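PDB 6UI3: cellulase from Clostridium cellulovorans, which acts as a broad-specificity endoglucanase, its family 5 catalytic domain probably cleaving internal beta-1,4 linkages of cellulose and related plant polysaccharides. Local coordinates for residues 32-37 / 64-69; 99-104 / 144-149; 148-153 / 193-198. All blocks are in the same frame, centred on the assembly; numbering follows the deposited sequence.

All three contacts join neighbouring strands of one side of a TIM barrel, or the loops that follow them. They come in order along the chain: interaction 1 involves strand 62-65 and the loop after strand 25-29, interaction 2 pairs strands 101-105 and 145-148, and interaction 3 carries on from 145-148 to 192-195, sharing D148 and T149 with its predecessor. Their centres are about 14 to 15 Å apart. R64 ties them together inside the barrel, through a salt bridge to D148 and a probable hydrogen bond to N151. These bonds reach across strand 101-105, from strand 62-65 to the end of strand 145-148 and the loop after it, below the loops that form the active-site cleft in this fold.

Interaction 1 of 3, residues 32-37 / 64-69; sequences TLESVG and RIPVRW
L33 and E34 offer their carbonyl oxygens to R68, joining the loop that follows the first strand of the TIM barrel to the loop leaving the second. A type I beta turn from T32 to S35 presents the two acceptors one after the other. The backbone N of R68 reaches L33 O at 3.0 Å, a nearly straight bond of 168°. The side chain of the same arginine then takes E34 O side-on: both NE and NH2 lie 2.9 Å from that single oxygen, which sits close to the guanidinium plane. NE comes from above the carbonyl plane, whereas NH2 approaches almost along the C=O axis. The arginine chain runs extended as far as CD, and a bend at chi3 (-52°) curls its head back onto the turn.

Several other polar groups are satisfied within the turn or close to it. T32 O accepts from both N and OG of S35, and E34 OE1 accepts from T32 N, while E34 OE2 takes the backbone N of N31. P66 O lies near E34 N at too poor an angle for a bond; it accepts from a water, which in turn takes L33 N at 2.9 Å. Van der Waals contacts fill in between these bonds. CB, CG and the carboxylate of E34 lie along P66 CB, with W304 of strand 301-305 touching both residues, and L33 CD1 meets I65 CG2. Over one face of the R68 guanidinium lies V36 CG2, 3.5 Å from NH2.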
# COMPACT_ATOMS: atom_id res chain seq x y z
N THR A 32 1.78 0.00 -12.48
CA THR A 32 3.15 0.29 -12.92
C THR A 32 3.99 -0.97 -12.70
O THR A 32 3.88 -1.91 -13.49
CB THR A 32 3.64 1.57 -12.25
OG1 THR A 32 2.68 2.61 -12.49
CG2 THR A 32 4.95 2.04 -12.83
N LEU A 33 4.80 -1.05 -11.63
CA LEU A 33 5.69 -2.19 -11.45
C LEU A 33 4.98 -3.46 -10.99
O LEU A 33 5.64 -4.51 -10.91
CB LEU A 33 6.87 -1.85 -10.54
CG LEU A 33 7.91 -0.94 -11.20
CD1 LEU A 33 8.80 -0.32 -10.16
CD2 LEU A 33 8.73 -1.72 -12.23
N GLU A 34 3.68 -3.42 -10.74
CA GLU A 34 2.91 -4.64 -10.52
C GLU A 34 2.22 -5.14 -11.79
O GLU A 34 1.52 -6.16 -11.72
CB GLU A 34 1.89 -4.47 -9.38
CG GLU A 34 0.55 -3.86 -9.76
CD GLU A 34 0.53 -2.34 -9.96
OE1 GLU A 34 1.57 -1.71 -10.27
OE2 GLU A 34 -0.59 -1.79 -9.85
N SER A 35 2.40 -4.48 -12.92
CA SER A 35 1.70 -4.86 -14.14
C SER A 35 2.22 -6.19 -14.70
O SER A 35 3.39 -6.55 -14.52
CB SER A 35 1.90 -3.80 -15.23
OG SER A 35 1.48 -2.51 -14.83
N VAL A 36 1.37 -6.89 -15.45
CA VAL A 36 1.85 -7.99 -16.28
C VAL A 36 2.70 -7.41 -17.39
O VAL A 36 2.27 -6.50 -18.11
CB VAL A 36 0.67 -8.79 -16.87
CG1 VAL A 36 1.18 -9.84 -17.85
CG2 VAL A 36 -0.15 -9.43 -15.76
N GLY A 37 3.92 -7.92 -17.55
CA GLY A 37 4.81 -7.47 -18.60
C GLY A 37 5.75 -6.36 -18.20
O GLY A 37 6.41 -5.79 -19.08
N ARG A 64 3.82 4.61 -2.14
CA ARG A 64 3.84 3.15 -2.17
C ARG A 64 4.08 2.68 -3.59
O ARG A 64 3.52 3.24 -4.55
CB ARG A 64 2.54 2.58 -1.61
CG ARG A 64 2.44 1.06 -1.62
CD ARG A 64 1.38 0.61 -0.64
NE ARG A 64 1.10 -0.81 -0.56
CZ ARG A 64 0.16 -1.46 -1.26
NH1 ARG A 64 -0.54 -0.83 -2.18
NH2 ARG A 64 -0.07 -2.73 -1.01
N ILE A 65 4.97 1.70 -3.72
CA ILE A 65 5.46 1.21 -5.00
C ILE A 65 5.10 -0.27 -5.13
O ILE A 65 5.87 -1.15 -4.69
CB ILE A 65 6.97 1.41 -5.14
CG1 ILE A 65 7.36 2.88 -4.94
CG2 ILE A 65 7.46 0.91 -6.49
CD1 ILE A 65 8.83 3.07 -4.62
N PRO A 66 3.93 -0.58 -5.69
CA PRO A 66 3.57 -1.97 -5.99
C PRO A 66 4.61 -2.62 -6.89
O PRO A 66 4.98 -2.07 -7.92
CB PRO A 66 2.24 -1.82 -6.74
CG PRO A 66 1.63 -0.57 -6.16
CD PRO A 66 2.81 0.35 -5.97
N VAL A 67 5.06 -3.83 -6.52
CA VAL A 67 6.03 -4.56 -7.33
C VAL A 67 5.63 -6.03 -7.45
O VAL A 67 5.51 -6.74 -6.44
CB VAL A 67 7.47 -4.48 -6.79
CG1 VAL A 67 8.43 -5.23 -7.73
CG2 VAL A 67 7.91 -3.05 -6.59
N ARG A 68 5.44 -6.49 -8.69
CA ARG A 68 5.33 -7.91 -9.03
C ARG A 68 6.74 -8.40 -9.33
O ARG A 68 7.44 -7.78 -10.13
CB ARG A 68 4.44 -8.08 -10.26
CG ARG A 68 4.26 -9.53 -10.71
CD ARG A 68 3.52 -9.64 -12.04
NE ARG A 68 2.26 -8.90 -12.09
CZ ARG A 68 1.05 -9.43 -12.29
NH1 ARG A 68 0.86 -10.73 -12.40
NH2 ARG A 68 0.02 -8.61 -12.37
N TRP A 69 7.16 -9.51 -8.70
CA TRP A 69 8.52 -9.99 -8.84
C TRP A 69 8.68 -11.24 -9.69
O TRP A 69 9.78 -11.49 -10.20
CB TRP A 69 9.11 -10.29 -7.45
CG TRP A 69 9.15 -9.11 -6.54
CD1 TRP A 69 8.17 -8.71 -5.67
CD2 TRP A 69 10.22 -8.15 -6.40
NE1 TRP A 69 8.58 -7.58 -4.99
CE2 TRP A 69 9.82 -7.21 -5.42
CE3 TRP A 69 11.47 -8.00 -7.02
CZ2 TRP A 69 10.64 -6.15 -5.04
CZ3 TRP A 69 12.27 -6.93 -6.64
CH2 TRP A 69 11.85 -6.03 -5.66
O HOH W 1 4.58 0.38 -9.15

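Interaction 2 of 3, residues 99-104 / 144-149; sequences DMYAIV and KLIFDT
K144 turns CG to the side of its backbone N (chi1 -72°), runs outstretched as far as CE and bends only at its last torsion (chi4 70°), which carries NZ to the carboxylate of D99. The resulting salt bridge, 3.0 Å from NZ to D99 OD1, meets the oxygen on its syn side but well out of the carboxylate plane. On the way the lysine and tyrosine side chains of K144 and Y101 cross at about a right angle, and K144 CG rests over one face of the ring near the rim, a CH-pi contact 3.7 Å from Y101 CE2. The ammonium group itself is too distant for more than a weak cation-pi attraction. The phenol oxygen of Y101 is held elsewhere, by D22 and R12.

Beyond this pair the chains run as neighbouring parallel strands of the TIM barrel, the beginning and end of a beta-alpha-beta unit whose helix is 120-137. Four backbone bonds zip them together: A102 N to K144 O (2.9 Å), I146 N to A102 O, V104 N to I146 O, and D148 N to V104 O. The last is the most bent, at 147° at the hydrogen.

I103 and I146 share one face of the sheet with D148. I103 CG1 packs on I146 CB at 3.9 Å, its CG2 meets D148 CB at 3.6 Å, and I146 CD1 reaches Y101 CD2. D148 OD2 forms a salt bridge with R64 NE. On the other face, toward helix 82-96, L145 CD1 touches both A102 CB and V104 CG2, 3.9 Å from the latter.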
# COMPACT_ATOMS: atom_id res chain seq x y z
N ASP A 99 13.01 13.19 0.06
CA ASP A 99 12.74 13.01 1.49
C ASP A 99 11.31 12.53 1.76
O ASP A 99 10.70 12.88 2.78
CB ASP A 99 13.10 14.25 2.31
CG ASP A 99 13.31 13.93 3.78
OD1 ASP A 99 13.89 12.86 4.09
OD2 ASP A 99 12.90 14.74 4.62
N MET A 100 10.80 11.68 0.88
CA MET A 100 9.50 11.04 1.02
C MET A 100 9.69 9.61 1.50
O MET A 100 10.69 8.97 1.18
CB MET A 100 8.77 11.00 -0.32
CG MET A 100 8.52 12.36 -0.92
SD MET A 100 8.02 12.30 -2.67
CE MET A 100 6.29 12.27 -2.38
N TYR A 101 8.70 9.10 2.22
CA TYR A 101 8.64 7.68 2.52
C TYR A 101 8.39 6.90 1.24
O TYR A 101 7.70 7.36 0.32
CB TYR A 101 7.53 7.38 3.54
CG TYR A 101 7.90 7.87 4.91
CD1 TYR A 101 7.58 9.15 5.32
CD2 TYR A 101 8.62 7.07 5.78
CE1 TYR A 101 7.96 9.62 6.55
CE2 TYR A 101 9.00 7.52 7.02
CZ TYR A 101 8.68 8.79 7.40
OH TYR A 101 9.08 9.22 8.63
N ALA A 102 8.96 5.70 1.18
CA ALA A 102 8.77 4.77 0.07
C ALA A 102 8.42 3.41 0.64
O ALA A 102 9.13 2.90 1.52
CB ALA A 102 10.07 4.63 -0.73
N ILE A 103 7.35 2.80 0.14
CA ILE A 103 6.91 1.47 0.58
C ILE A 103 7.13 0.52 -0.59
O ILE A 103 6.62 0.77 -1.68
CB ILE A 103 5.43 1.46 1.01
CG1 ILE A 103 5.21 2.37 2.22
CG2 ILE A 103 4.96 0.03 1.31
CD1 ILE A 103 3.78 2.83 2.39
N VAL A 104 7.85 -0.59 -0.36
CA VAL A 104 8.03 -1.65 -1.35
C VAL A 104 7.33 -2.91 -0.84
O VAL A 104 7.39 -3.22 0.36
CB VAL A 104 9.53 -1.93 -1.58
CG1 VAL A 104 9.73 -3.17 -2.46
CG2 VAL A 104 10.21 -0.75 -2.22
N LYS A 144 13.09 5.79 6.02
CA LYS A 144 11.99 6.20 5.15
C LYS A 144 11.60 5.11 4.15
O LYS A 144 10.56 5.24 3.51
CB LYS A 144 12.30 7.53 4.48
CG LYS A 144 12.22 8.68 5.49
CD LYS A 144 11.85 9.99 4.85
CE LYS A 144 11.66 11.07 5.89
NZ LYS A 144 12.95 11.45 6.51
N LEU A 145 12.37 4.04 4.05
CA LEU A 145 11.98 2.85 3.30
C LEU A 145 11.25 1.89 4.23
O LEU A 145 11.78 1.48 5.27
CB LEU A 145 13.20 2.17 2.69
CG LEU A 145 12.94 0.85 1.96
CD1 LEU A 145 12.02 1.05 0.77
CD2 LEU A 145 14.26 0.25 1.52
N ILE A 146 10.03 1.51 3.84
CA ILE A 146 9.14 0.64 4.60
C ILE A 146 8.84 -0.59 3.74
O ILE A 146 8.74 -0.47 2.52
CB ILE A 146 7.83 1.41 4.88
CG1 ILE A 146 8.09 2.67 5.72
CG2 ILE A 146 6.78 0.48 5.52
CD1 ILE A 146 6.92 3.64 5.73
N PHE A 147 8.71 -1.76 4.36
CA PHE A 147 8.34 -2.99 3.65
C PHE A 147 6.90 -3.37 3.98
O PHE A 147 6.45 -3.20 5.12
CB PHE A 147 9.26 -4.14 4.08
CG PHE A 147 10.72 -3.96 3.71
CD1 PHE A 147 11.13 -3.15 2.66
CD2 PHE A 147 11.70 -4.66 4.43
CE1 PHE A 147 12.49 -3.05 2.33
CE2 PHE A 147 13.04 -4.55 4.09
CZ PHE A 147 13.43 -3.75 3.06
N ASP A 148 6.19 -3.92 3.00
CA ASP A 148 4.78 -4.34 3.09
C ASP A 148 4.75 -5.79 2.60
O ASP A 148 5.07 -6.05 1.44
CB ASP A 148 3.97 -3.35 2.22
CG ASP A 148 2.52 -3.75 1.94
OD1 ASP A 148 2.02 -4.79 2.43
OD2 ASP A 148 1.87 -2.96 1.19
N THR A 149 4.45 -6.74 3.49
CA THR A 149 4.88 -8.13 3.27
C THR A 149 4.19 -8.82 2.09
O THR A 149 4.76 -9.74 1.49
CB THR A 149 4.65 -8.98 4.53
OG1 THR A 149 3.24 -9.01 4.80
CG2 THR A 149 5.45 -8.50 5.73

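Interaction 3 of 3, residues 148-153 / 193-198; sequences DTINQP and MVPTYC. Unlike the reference sequence in segment 148-153: Q152 (reference Glu).
T149, I150 and P153 close around the ring of P195, and this is the densest part of the contact. P195 CG lies 3.2 Å from I150 O and 3.7 Å from I150 CG2, while P153 CG reaches the same ring atom at 3.8 Å, beside I150 CG2. T149 OG1 stands 3.4 Å from P195 CD, although its polar partner is N173. In I150, with chi1 at -177°, the CG1 branch is turned away and the CG2 methyl faces P195.

Two backbone bonds bracket this apolar centre. T149 N donates to M193 O at 3.1 Å, extending the parallel pairing of D148 with M193, and C198 N donates to P153 O at 2.8 Å. That same oxygen lies over a face of the Y197 ring.

Packing is looser toward partly exposed Q152, whose CG touches the C198 carbonyl, 3.7 Å from C198 O, while OE1 bonds H222. This glutamine occupies the place of a glutamate in the reference sequence, within the Asn-Glu-Pro motif whose glutamate is the acid/base in family 5 enzymes.

The loop after strand 145-148 thus lies between strand 192-195 and helix 163-182: I176 covers T149, Y172 covers I150, L169 meets P153, and strand 217-222 touches P195 through S220.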
# COMPACT_ATOMS: atom_id res chain seq x y z
N ASP A 148 6.19 -3.92 3.00
CA ASP A 148 4.78 -4.34 3.09
C ASP A 148 4.75 -5.79 2.60
O ASP A 148 5.07 -6.05 1.44
CB ASP A 148 3.97 -3.35 2.22
CG ASP A 148 2.52 -3.75 1.94
OD1 ASP A 148 2.02 -4.79 2.43
OD2 ASP A 148 1.87 -2.96 1.19
N THR A 149 4.45 -6.74 3.49
CA THR A 149 4.88 -8.13 3.27
C THR A 149 4.19 -8.82 2.09
O THR A 149 4.76 -9.74 1.49
CB THR A 149 4.65 -8.98 4.53
OG1 THR A 149 3.24 -9.01 4.80
CG2 THR A 149 5.45 -8.50 5.73
N ILE A 150 2.95 -8.44 1.79
CA ILE A 150 2.17 -8.99 0.67
C ILE A 150 0.99 -8.04 0.48
O ILE A 150 0.44 -7.55 1.45
CB ILE A 150 1.76 -10.46 0.94
CG1 ILE A 150 1.01 -11.05 -0.27
CG2 ILE A 150 0.95 -10.58 2.23
CD1 ILE A 150 1.82 -11.15 -1.56
N ASN A 151 0.60 -7.79 -0.76
CA ASN A 151 -0.41 -6.77 -1.06
C ASN A 151 -1.81 -7.15 -0.58
O ASN A 151 -2.32 -6.59 0.40
CB ASN A 151 -0.38 -6.50 -2.57
CG ASN A 151 -1.51 -5.64 -3.02
OD1 ASN A 151 -1.73 -4.56 -2.45
ND2 ASN A 151 -2.25 -6.09 -4.02
N GLN A 152 -2.47 -8.09 -1.26
CA GLN A 152 -3.86 -8.48 -1.00
C GLN A 152 -3.95 -10.00 -0.93
O GLN A 152 -4.51 -10.66 -1.82
CB GLN A 152 -4.82 -7.85 -2.01
CG GLN A 152 -4.99 -6.36 -1.71
CD GLN A 152 -5.84 -5.56 -2.66
OE1 GLN A 152 -6.20 -4.42 -2.37
NE2 GLN A 152 -6.15 -6.13 -3.79
N PRO A 153 -3.39 -10.58 0.13
CA PRO A 153 -3.30 -12.04 0.22
C PRO A 153 -4.67 -12.69 0.33
O PRO A 153 -5.52 -12.24 1.11
CB PRO A 153 -2.50 -12.27 1.52
CG PRO A 153 -2.79 -11.02 2.34
CD PRO A 153 -2.86 -9.91 1.33
N MET A 193 4.92 -3.40 7.37
CA MET A 193 3.47 -3.42 7.27
C MET A 193 3.00 -4.85 7.02
O MET A 193 3.57 -5.56 6.17
CB MET A 193 3.01 -2.55 6.10
CG MET A 193 3.33 -1.07 6.28
SD MET A 193 3.13 -0.08 4.79
CE MET A 193 1.40 -0.34 4.42
N VAL A 194 1.95 -5.27 7.74
CA VAL A 194 1.40 -6.60 7.63
C VAL A 194 -0.11 -6.49 7.36
O VAL A 194 -0.82 -5.82 8.13
CB VAL A 194 1.66 -7.47 8.88
CG1 VAL A 194 3.14 -7.89 8.91
CG2 VAL A 194 1.28 -6.76 10.17
N PRO A 195 -0.63 -7.07 6.29
CA PRO A 195 -2.06 -6.94 5.98
C PRO A 195 -2.92 -7.99 6.67
O PRO A 195 -2.45 -9.08 7.01
CB PRO A 195 -2.08 -7.19 4.46
CG PRO A 195 -1.01 -8.20 4.26
CD PRO A 195 0.10 -7.77 5.21
N THR A 196 -4.19 -7.64 6.83
CA THR A 196 -5.25 -8.63 7.03
C THR A 196 -5.49 -9.36 5.70
O THR A 196 -4.95 -9.01 4.64
CB THR A 196 -6.53 -7.90 7.44
OG1 THR A 196 -6.83 -6.96 6.40
CG2 THR A 196 -6.40 -7.19 8.78
N TYR A 197 -6.37 -10.37 5.73
CA TYR A 197 -6.77 -11.08 4.52
C TYR A 197 -7.37 -10.09 3.53
O TYR A 197 -8.26 -9.31 3.89
CB TYR A 197 -7.77 -12.18 4.92
CG TYR A 197 -8.24 -13.06 3.78
CD1 TYR A 197 -9.37 -12.74 3.06
CD2 TYR A 197 -7.58 -14.24 3.46
CE1 TYR A 197 -9.81 -13.55 2.01
CE2 TYR A 197 -8.03 -15.05 2.42
CZ TYR A 197 -9.14 -14.70 1.71
OH TYR A 197 -9.55 -15.51 0.66
N CYS A 198 -6.87 -10.08 2.30
CA CYS A 198 -7.25 -9.13 1.26
C CYS A 198 -6.96 -7.68 1.65
O CYS A 198 -7.49 -6.76 1.00
CB CYS A 198 -8.72 -9.23 0.82
SG CYS A 198 -9.12 -10.71 -0.13